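Local atomic coordinates of threonine synthase (Brucella melitensis bv. 1, PDB entry 4F4F), a protein that probably catalyses the pyridoxal-phosphate-dependent conversion of O-phospho-L-homoserine and water to L-threonine and phosphate, the last step of threonine biosynthesis. Residues Q42-A45 and E46-R49; E83-G86 and T87-H90; V105-L108 and F109-P112. All coordinates share one frame; numbering follows the deposited sequence.

Interaction 1: residues Q42-A45 and E46-R49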
ATOM      1  N   GLN A  42     -14.055  -8.782  15.374  1.00 12.95           N
ATOM      2  CA  GLN A  42     -15.037  -7.771  15.686  1.00 13.18           C
ATOM      3  C   GLN A  42     -14.675  -6.995  16.935  1.00 13.65           C
ATOM      4  O   GLN A  42     -14.195  -7.555  17.917  1.00 14.05           O
ATOM      5  CB  GLN A  42     -16.421  -8.396  15.867  1.00 13.34           C
ATOM      6  CG  GLN A  42     -16.923  -9.043  14.611  1.00 12.85           C
ATOM      7  CD  GLN A  42     -17.224  -8.017  13.551  1.00 12.41           C
ATOM      8  OE1 GLN A  42     -17.946  -7.046  13.801  1.00 13.23           O
ATOM      9  NE2 GLN A  42     -16.693  -8.227  12.358  1.00 11.94           N
ATOM     10  N   PHE A  43     -14.963  -5.696  16.884  1.00 14.03           N
ATOM     11  CA  PHE A  43     -14.872  -4.799  18.039  1.00 15.16           C
ATOM     12  C   PHE A  43     -16.227  -4.160  18.301  1.00 15.54           C
ATOM     13  O   PHE A  43     -16.798  -3.534  17.409  1.00 15.82           O
ATOM     14  CB  PHE A  43     -13.857  -3.675  17.773  1.00 15.92           C
ATOM     15  CG  PHE A  43     -12.442  -4.088  17.934  1.00 16.49           C
ATOM     16  CD1 PHE A  43     -11.829  -4.904  17.007  1.00 16.35           C
ATOM     17  CD2 PHE A  43     -11.708  -3.642  19.020  1.00 18.22           C
ATOM     18  CE1 PHE A  43     -10.509  -5.297  17.171  1.00 16.97           C
ATOM     19  CE2 PHE A  43     -10.386  -4.016  19.174  1.00 18.85           C
ATOM     20  CZ  PHE A  43      -9.793  -4.851  18.253  1.00 17.75           C
ATOM     21  N   THR A  44     -16.749  -4.319  19.516  1.00 16.22           N
ATOM     22  CA  THR A  44     -17.940  -3.581  19.954  1.00 16.42           C
ATOM     23  C   THR A  44     -17.597  -2.118  20.212  1.00 16.07           C
ATOM     24  O   THR A  44     -16.426  -1.767  20.284  1.00 15.40           O
ATOM     25  CB  THR A  44     -18.517  -4.117  21.279  1.00 17.20           C
ATOM     26  OG1 THR A  44     -17.527  -3.923  22.304  1.00 16.74           O
ATOM     27  CG2 THR A  44     -18.936  -5.598  21.119  1.00 17.58           C
ATOM     28  N   ALA A  45     -18.617  -1.274  20.329  1.00 16.35           N
ATOM     29  CA  ALA A  45     -18.403   0.151  20.688  1.00 16.52           C
ATOM     30  C   ALA A  45     -17.548   0.265  21.968  1.00 16.73           C
ATOM     31  O   ALA A  45     -16.603   1.031  22.025  1.00 16.00           O
ATOM     32  CB  ALA A  45     -19.733   0.875  20.861  1.00 16.95           C
ATOM     33  N   GLU A  46     -17.860  -0.524  22.987  1.00 17.74           N
ATOM     34  CA  GLU A  46     -17.089  -0.449  24.245  1.00 18.33           C
ATOM     35  C   GLU A  46     -15.635  -0.890  24.050  1.00 17.24           C
ATOM     36  O   GLU A  46     -14.758  -0.347  24.680  1.00 16.44           O
ATOM     37  CB  GLU A  46     -17.725  -1.319  25.357  1.00 19.84           C
ATOM     38  CG  GLU A  46     -18.916  -0.687  25.994  1.00 21.47           C
ATOM     39  CD  GLU A  46     -18.538   0.554  26.759  1.00 22.36           C
ATOM     40  OE1 GLU A  46     -17.457   0.598  27.376  1.00 23.98           O
ATOM     41  OE2 GLU A  46     -19.316   1.494  26.722  1.00 23.61           O
ATOM     42  N   GLN A  47     -15.402  -1.890  23.186  1.00 16.67           N
ATOM     43  CA  GLN A  47     -14.059  -2.350  22.913  1.00 16.16           C
ATOM     44  C   GLN A  47     -13.283  -1.256  22.184  1.00 14.88           C
ATOM     45  O   GLN A  47     -12.091  -1.137  22.381  1.00 14.20           O
ATOM     46  CB  GLN A  47     -14.026  -3.664  22.111  1.00 16.66           C
ATOM     47  CG  GLN A  47     -14.299  -4.874  22.967  1.00 18.19           C
ATOM     48  CD  GLN A  47     -14.848  -6.100  22.241  1.00 19.22           C
ATOM     49  OE1 GLN A  47     -15.237  -6.070  21.070  1.00 18.72           O
ATOM     50  NE2 GLN A  47     -14.933  -7.202  23.000  1.00 20.91           N
ATOM     51  N   ILE A  48     -13.960  -0.454  21.366  1.00 14.12           N
ATOM     52  CA  ILE A  48     -13.290   0.676  20.712  1.00 13.61           C
ATOM     53  C   ILE A  48     -13.047   1.793  21.735  1.00 13.82           C
ATOM     54  O   ILE A  48     -11.948   2.365  21.792  1.00 13.04           O
ATOM     55  CB  ILE A  48     -14.059   1.181  19.456  1.00 13.38           C
ATOM     56  CG1 ILE A  48     -14.149   0.067  18.391  1.00 13.10           C
ATOM     57  CG2 ILE A  48     -13.409   2.456  18.917  1.00 12.82           C
ATOM     58  CD1 ILE A  48     -15.112   0.401  17.247  1.00 13.16           C
ATOM     59  N   ARG A  49     -14.052   2.092  22.561  1.00 14.91           N
ATOM     60  CA  ARG A  49     -13.836   3.072  23.644  1.00 15.64           C
ATOM     61  C   ARG A  49     -12.626   2.699  24.505  1.00 15.10           C
ATOM     62  O   ARG A  49     -11.854   3.574  24.907  1.00 14.70           O
ATOM     63  CB  ARG A  49     -15.074   3.280  24.485  1.00 17.54           C
ATOM     64  CG  ARG A  49     -16.182   4.042  23.757  1.00 18.78           C
ATOM     65  CD  ARG A  49     -17.309   4.518  24.658  1.00 20.86           C
ATOM     66  NE  ARG A  49     -18.469   4.820  23.831  1.00 21.70           N
ATOM     67  CZ  ARG A  49     -19.413   3.929  23.504  1.00 23.80           C
ATOM     68  NH1 ARG A  49     -19.398   2.684  23.999  1.00 24.71           N
ATOM     69  NH2 ARG A  49     -20.426   4.285  22.703  1.00 24.33           N
TER

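Interaction 2: residues E83-G86 and T87-H90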
ATOM      1  N   GLU A  83       9.119  -2.220  16.967  1.00 18.04           N
ATOM      2  CA  GLU A  83      10.291  -1.929  16.119  1.00 18.76           C
ATOM      3  C   GLU A  83       9.882  -1.331  14.758  1.00 16.85           C
ATOM      4  O   GLU A  83      10.487  -0.363  14.305  1.00 16.87           O
ATOM      5  CB  GLU A  83      11.176  -3.175  15.961  1.00 21.28           C
ATOM      6  CG  GLU A  83      11.838  -3.518  17.294  1.00 24.17           C
ATOM      7  CD  GLU A  83      12.728  -4.752  17.274  1.00 27.53           C
ATOM      8  OE1 GLU A  83      12.723  -5.477  16.253  1.00 30.47           O
ATOM      9  OE2 GLU A  83      13.404  -4.981  18.319  1.00 29.21           O
ATOM     10  N   ALA A  84       8.842  -1.886  14.147  1.00 15.31           N
ATOM     11  CA  ALA A  84       8.315  -1.363  12.911  1.00 14.49           C
ATOM     12  C   ALA A  84       7.993   0.141  12.997  1.00 13.95           C
ATOM     13  O   ALA A  84       8.415   0.944  12.141  1.00 13.89           O
ATOM     14  CB  ALA A  84       7.065  -2.152  12.471  1.00 13.69           C
ATOM     15  N   TYR A  85       7.265   0.530  14.027  1.00 13.55           N
ATOM     16  CA  TYR A  85       6.789   1.919  14.101  1.00 13.11           C
ATOM     17  C   TYR A  85       7.779   2.856  14.802  1.00 13.46           C
ATOM     18  O   TYR A  85       7.671   4.078  14.712  1.00 13.26           O
ATOM     19  CB  TYR A  85       5.322   1.942  14.600  1.00 12.57           C
ATOM     20  CG  TYR A  85       4.523   1.181  13.563  1.00 12.22           C
ATOM     21  CD1 TYR A  85       4.448   1.644  12.239  1.00 11.95           C
ATOM     22  CD2 TYR A  85       3.928  -0.035  13.865  1.00 12.19           C
ATOM     23  CE1 TYR A  85       3.816   0.927  11.263  1.00 11.67           C
ATOM     24  CE2 TYR A  85       3.267  -0.761  12.883  1.00 11.73           C
ATOM     25  CZ  TYR A  85       3.199  -0.276  11.598  1.00 11.59           C
ATOM     26  OH  TYR A  85       2.573  -1.017  10.623  1.00 11.08           O
ATOM     27  N   GLY A  86       8.776   2.283  15.446  1.00 14.06           N
ATOM     28  CA  GLY A  86       9.936   3.031  15.922  1.00 14.61           C
ATOM     29  C   GLY A  86      10.727   3.633  14.757  1.00 14.77           C
ATOM     30  O   GLY A  86      11.480   4.587  14.957  1.00 15.20           O
ATOM     31  N   THR A  87      10.547   3.115  13.538  1.00 14.14           N
ATOM     32  CA  THR A  87      11.156   3.721  12.360  1.00 14.51           C
ATOM     33  C   THR A  87      10.460   4.977  11.857  1.00 14.54           C
ATOM     34  O   THR A  87      10.932   5.620  10.926  1.00 14.95           O
ATOM     35  CB  THR A  87      11.242   2.747  11.156  1.00 14.27           C
ATOM     36  OG1 THR A  87       9.964   2.525  10.578  1.00 13.33           O
ATOM     37  CG2 THR A  87      11.923   1.398  11.523  1.00 14.52           C
ATOM     38  N   PHE A  88       9.316   5.304  12.437  1.00 14.20           N
ATOM     39  CA  PHE A  88       8.559   6.491  12.032  1.00 14.02           C
ATOM     40  C   PHE A  88       8.970   7.637  12.950  1.00 15.15           C
ATOM     41  O   PHE A  88       8.892   7.524  14.177  1.00 15.41           O
ATOM     42  CB  PHE A  88       7.056   6.195  12.161  1.00 13.05           C
ATOM     43  CG  PHE A  88       6.470   5.517  10.967  1.00 12.32           C
ATOM     44  CD1 PHE A  88       6.879   4.256  10.602  1.00 12.28           C
ATOM     45  CD2 PHE A  88       5.519   6.173  10.191  1.00 11.87           C
ATOM     46  CE1 PHE A  88       6.381   3.650   9.458  1.00 11.94           C
ATOM     47  CE2 PHE A  88       5.001   5.571   9.068  1.00 11.58           C
ATOM     48  CZ  PHE A  88       5.433   4.307   8.712  1.00 11.66           C
ATOM     49  N   ARG A  89       9.406   8.739  12.358  1.00 16.52           N
ATOM     50  CA  ARG A  89       9.899   9.901  13.100  1.00 17.96           C
ATOM     51  C   ARG A  89       8.704  10.789  13.442  1.00 17.16           C
ATOM     52  O   ARG A  89       8.541  11.902  12.915  1.00 18.32           O
ATOM     53  CB  ARG A  89      10.900  10.682  12.267  1.00 19.67           C
ATOM     54  CG  ARG A  89      12.286  10.041  12.111  1.00 21.69           C
ATOM     55  CD  ARG A  89      12.338   8.741  11.309  1.00 22.67           C
ATOM     56  NE  ARG A  89      13.751   8.413  11.038  1.00 24.53           N
ATOM     57  CZ  ARG A  89      14.217   7.315  10.426  1.00 25.90           C
ATOM     58  NH1 ARG A  89      15.525   7.195  10.244  1.00 27.22           N
ATOM     59  NH2 ARG A  89      13.420   6.340   9.988  1.00 25.22           N
ATOM     60  N   HIS A  90       7.822  10.265  14.261  1.00 15.98           N
ATOM     61  CA  HIS A  90       6.721  11.035  14.800  1.00 15.21           C
ATOM     62  C   HIS A  90       6.151  10.234  15.917  1.00 14.84           C
ATOM     63  O   HIS A  90       5.876   9.034  15.748  1.00 14.33           O
ATOM     64  CB  HIS A  90       5.607  11.358  13.773  1.00 14.53           C
ATOM     65  CG  HIS A  90       4.730  12.476  14.231  1.00 14.24           C
ATOM     66  ND1 HIS A  90       3.838  12.327  15.230  1.00 13.79           N
ATOM     67  CD2 HIS A  90       4.695  13.825  13.866  1.00 14.23           C
ATOM     68  CE1 HIS A  90       3.230  13.501  15.464  1.00 13.77           C
ATOM     69  NE2 HIS A  90       3.759  14.425  14.634  1.00 13.96           N
TER
HETATM   70  O   HOH W   1       7.072   6.506  16.413  1.00 19.55           O

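Interaction 3: residues V105-L108 and F109-P112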
ATOM      1  N   VAL A 105      -6.032  16.095   7.653  1.00 12.39           N
ATOM      2  CA  VAL A 105      -5.169  15.301   6.804  1.00 12.20           C
ATOM      3  C   VAL A 105      -4.431  14.306   7.712  1.00 11.97           C
ATOM      4  O   VAL A 105      -3.918  14.712   8.760  1.00 11.74           O
ATOM      5  CB  VAL A 105      -4.182  16.209   6.055  1.00 12.64           C
ATOM      6  CG1 VAL A 105      -3.070  15.409   5.461  1.00 12.61           C
ATOM      7  CG2 VAL A 105      -4.923  16.986   4.951  1.00 13.05           C
ATOM      8  N   LEU A 106      -4.474  13.018   7.355  1.00 11.32           N
ATOM      9  CA  LEU A 106      -3.755  11.974   8.081  1.00 11.07           C
ATOM     10  C   LEU A 106      -2.420  11.781   7.363  1.00 11.29           C
ATOM     11  O   LEU A 106      -2.379  11.320   6.223  1.00 11.15           O
ATOM     12  CB  LEU A 106      -4.505  10.640   8.074  1.00 10.73           C
ATOM     13  CG  LEU A 106      -3.899   9.509   8.923  1.00 10.54           C
ATOM     14  CD1 LEU A 106      -3.720   9.966  10.369  1.00 10.55           C
ATOM     15  CD2 LEU A 106      -4.848   8.322   8.880  1.00 10.53           C
ATOM     16  N   GLU A 107      -1.337  12.160   8.029  1.00 11.60           N
ATOM     17  CA  GLU A 107      -0.015  12.151   7.400  1.00 11.95           C
ATOM     18  C   GLU A 107       0.600  10.771   7.522  1.00 11.81           C
ATOM     19  O   GLU A 107       1.058  10.366   8.609  1.00 11.70           O
ATOM     20  CB  GLU A 107       0.878  13.189   8.064  1.00 12.55           C
ATOM     21  CG  GLU A 107       0.364  14.605   7.861  1.00 12.92           C
ATOM     22  CD  GLU A 107       1.289  15.674   8.404  1.00 13.80           C
ATOM     23  OE1 GLU A 107       2.052  15.413   9.378  1.00 13.87           O
ATOM     24  OE2 GLU A 107       1.254  16.786   7.837  1.00 14.13           O
ATOM     25  N   LEU A 108       0.651  10.063   6.411  1.00 11.78           N
ATOM     26  CA  LEU A 108       1.251   8.719   6.390  1.00 11.90           C
ATOM     27  C   LEU A 108       2.711   8.693   5.940  1.00 12.45           C
ATOM     28  O   LEU A 108       3.221   7.642   5.490  1.00 12.84           O
ATOM     29  CB  LEU A 108       0.385   7.822   5.510  1.00 11.64           C
ATOM     30  CG  LEU A 108      -1.088   7.746   5.902  1.00 11.41           C
ATOM     31  CD1 LEU A 108      -1.839   6.836   4.899  1.00 11.25           C
ATOM     32  CD2 LEU A 108      -1.228   7.288   7.358  1.00 11.21           C
ATOM     33  N   PHE A 109       3.379   9.852   6.034  1.00 12.68           N
ATOM     34  CA  PHE A 109       4.692  10.032   5.426  1.00 13.02           C
ATOM     35  C   PHE A 109       5.827  10.340   6.406  1.00 13.57           C
ATOM     36  O   PHE A 109       6.863  10.857   6.016  1.00 13.88           O
ATOM     37  CB  PHE A 109       4.610  11.110   4.320  1.00 13.27           C
ATOM     38  CG  PHE A 109       4.057  12.448   4.781  1.00 13.10           C
ATOM     39  CD1 PHE A 109       4.764  13.262   5.658  1.00 13.44           C
ATOM     40  CD2 PHE A 109       2.838  12.923   4.282  1.00 12.98           C
ATOM     41  CE1 PHE A 109       4.260  14.530   6.061  1.00 13.52           C
ATOM     42  CE2 PHE A 109       2.337  14.156   4.684  1.00 13.11           C
ATOM     43  CZ  PHE A 109       3.057  14.970   5.569  1.00 13.26           C
ATOM     44  N   HIS A 110       5.657   9.987   7.682  1.00 13.54           N
ATOM     45  CA  HIS A 110       6.735  10.142   8.660  1.00 13.88           C
ATOM     46  C   HIS A 110       7.675   8.964   8.790  1.00 14.29           C
ATOM     47  O   HIS A 110       8.589   8.967   9.630  1.00 14.67           O
ATOM     48  CB  HIS A 110       6.151  10.545   9.998  1.00 13.72           C
ATOM     49  CG  HIS A 110       5.489  11.901   9.955  1.00 13.72           C
ATOM     50  ND1 HIS A 110       6.178  13.039  10.107  1.00 14.01           N
ATOM     51  CD2 HIS A 110       4.172  12.259   9.712  1.00 13.23           C
ATOM     52  CE1 HIS A 110       5.345  14.075   9.978  1.00 14.27           C
ATOM     53  NE2 HIS A 110       4.109  13.592   9.752  1.00 13.59           N
ATOM     54  N   GLY A 111       7.471   7.945   7.957  1.00 14.15           N
ATOM     55  CA  GLY A 111       8.320   6.770   7.976  1.00 14.33           C
ATOM     56  C   GLY A 111       9.553   6.942   7.098  1.00 14.78           C
ATOM     57  O   GLY A 111       9.732   8.006   6.495  1.00 14.65           O
ATOM     58  N   PRO A 112      10.382   5.885   7.003  1.00 15.05           N
ATOM     59  CA  PRO A 112      11.731   5.962   6.444  1.00 15.95           C
ATOM     60  C   PRO A 112      11.822   6.409   5.012  1.00 16.26           C
ATOM     61  O   PRO A 112      12.881   6.878   4.628  1.00 17.04           O
ATOM     62  CB  PRO A 112      12.247   4.515   6.561  1.00 16.25           C
ATOM     63  CG  PRO A 112      11.463   3.944   7.660  1.00 15.76           C
ATOM     64  CD  PRO A 112      10.114   4.560   7.571  1.00 15.01           C
TER
HETATM   65  O   HOH W   2       3.293   8.881   9.064  1.00 12.01           O
HETATM   66  O   HOH W   3       5.877   7.029   5.805  1.00 12.48           O

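Interaction 1: residues Q42-A45 and E46-R49
A capping box opens helix 45-49, with T44 as N-cap and Q47 as its reciprocal partner. T44 OG1 accepts the backbone N-H of Q47 at 3.1 Å, and in return the side-chain oxygen of Q47 takes the amide of T44, with N to OE1 2.8 Å and an almost straight N-H...O angle of 168°. The hydroxyl gets there because chi1 of T44, 63°, sets OG1 between its own backbone N and carbonyl carbon. The Q47 chain, extended beyond CG, crosses T44 at a slant and brings OE1 against F43 CA as well; T44 N approaches that oxygen somewhat tilted from the amide plane. One residue before the cap, the F43 side chain crosses Q47 at about a right angle, and F43 CB packs on I48 CG1 at 3.8 Å, while I48 itself rests on P249 and P277. Ordinary helical bonds follow, I48 N to T44 O at 3.0 Å and R49 N to A45 O at 2.8 Å. R49 reaches back past A45 CB, its NH1 bridging to E46 OE2 at 3.0 Å and its NH2 to D250. Such an exchange of side-chain and backbone bonds marks a capped helix N-terminus, here at the surface.

Interaction 2: residues E83-G86 and T87-H90
Y85 and F88 send their side chains the same way, side by side, but with their rings turned obliquely: the planes make 57° and the centroids are 5.6 Å apart. The touch runs between ring carbons, Y85 CD1 to F88 CD1 at 3.9 Å, and F88 CD1 comes to the edge of the tyrosine ring, near its plane. A84 CB lies over one face of that ring, toward the rim. Y56 meets it edge-to-face, and the phenol oxygen is tied to V119 O at the start of helix 117-134, the helix on which F88 and T87 also lean. All this happens where helix 74-86 gives way to the loop leading to strand 96-100, and T87 bonds back to the final residues of the helix. Its chi1 of 73° turns OG1 back onto the helix, where the hydroxyl donates to A84 O over 2.7 Å, nearly in line with the carbonyl. A84 O also receives, more weakly, the amide N-H of T87 at 3.3 Å. F88 N then binds Y85 O at 3.1 Å, approaching from above the carbonyl plane, and water 1 lies within hydrogen-bonding distance of Y85 O and H90 O. R89 is the centre of an inverse gamma turn, with a weak H90 N to F88 O bond, and its side chain gives NH2 to T87 O at 2.8 Å while making a cation-pi contact with W437.

Interaction 3: residues V105-L108 and F109-P112
In E107, CG lies anti to the carbonyl carbon and the chain beyond it is extended; F109 adopts the rarer setting, chi1 55°, with CG lodged between backbone N and carbonyl carbon. The F109 setting turns its phenyl ring back over the E107 side chain, which it crosses at a slant. E107 CB sits over one face of that ring in a CH-pi contact, 4.0 Å from the centroid and displaced toward the rim, and farther out F109 CZ touches E107 CD at 3.4 Å, with the carboxylate and ring planes 46° apart. H110 comes to the same carboxylate by another route. Its NE2 donates to E107 OE1 at 2.8 Å with an N-H...O angle of 167°; the acceptor lies in the imidazole plane, yet the nitrogen approaches the carboxylate from above its plane. The second oxygen, OE2, is bonded by Y386, so both ends of this buried carboxylate are satisfied, and the histidine bond would probably help stabilise its negative charge. F109 CD1 lies over one face of the imidazole, toward its rim. Two waters sit by the backbone where the strand ends: water 2 donates to E107 O at 2.7 Å and accepts from H110 N, and water 3 accepts from G111 N and lies 2.7 Å from L108 O. F109 also meets H416 edge-to-face, while L108 lies against L412 and F116. The arrangement is a His-carboxylate hydrogen bond at the C-terminal end of strand 103-107, bordering the cofactor pocket of this pyridoxal-phosphate enzyme.

How the interactions relate
Interactions 2 and 3 join directly, their centres about 11 Å apart: R89 N lies 2.9 Å from H110 O, probably a hydrogen bond, F88 CD2 packs on G111 N at 3.5 Å, and the rings of H90 and H110 meet at about 60°. The loop following helix 74-86 thereby meets the loop following strand 103-107. That second loop lies near the cofactor, with the side chain of F109 about 8 Å from the bound pyridoxal phosphate, against about 12 Å for that of F88. Interaction 1 stands apart at the surface, its centre about 26 Å from the centre of each of the others and far from the cofactor pocket.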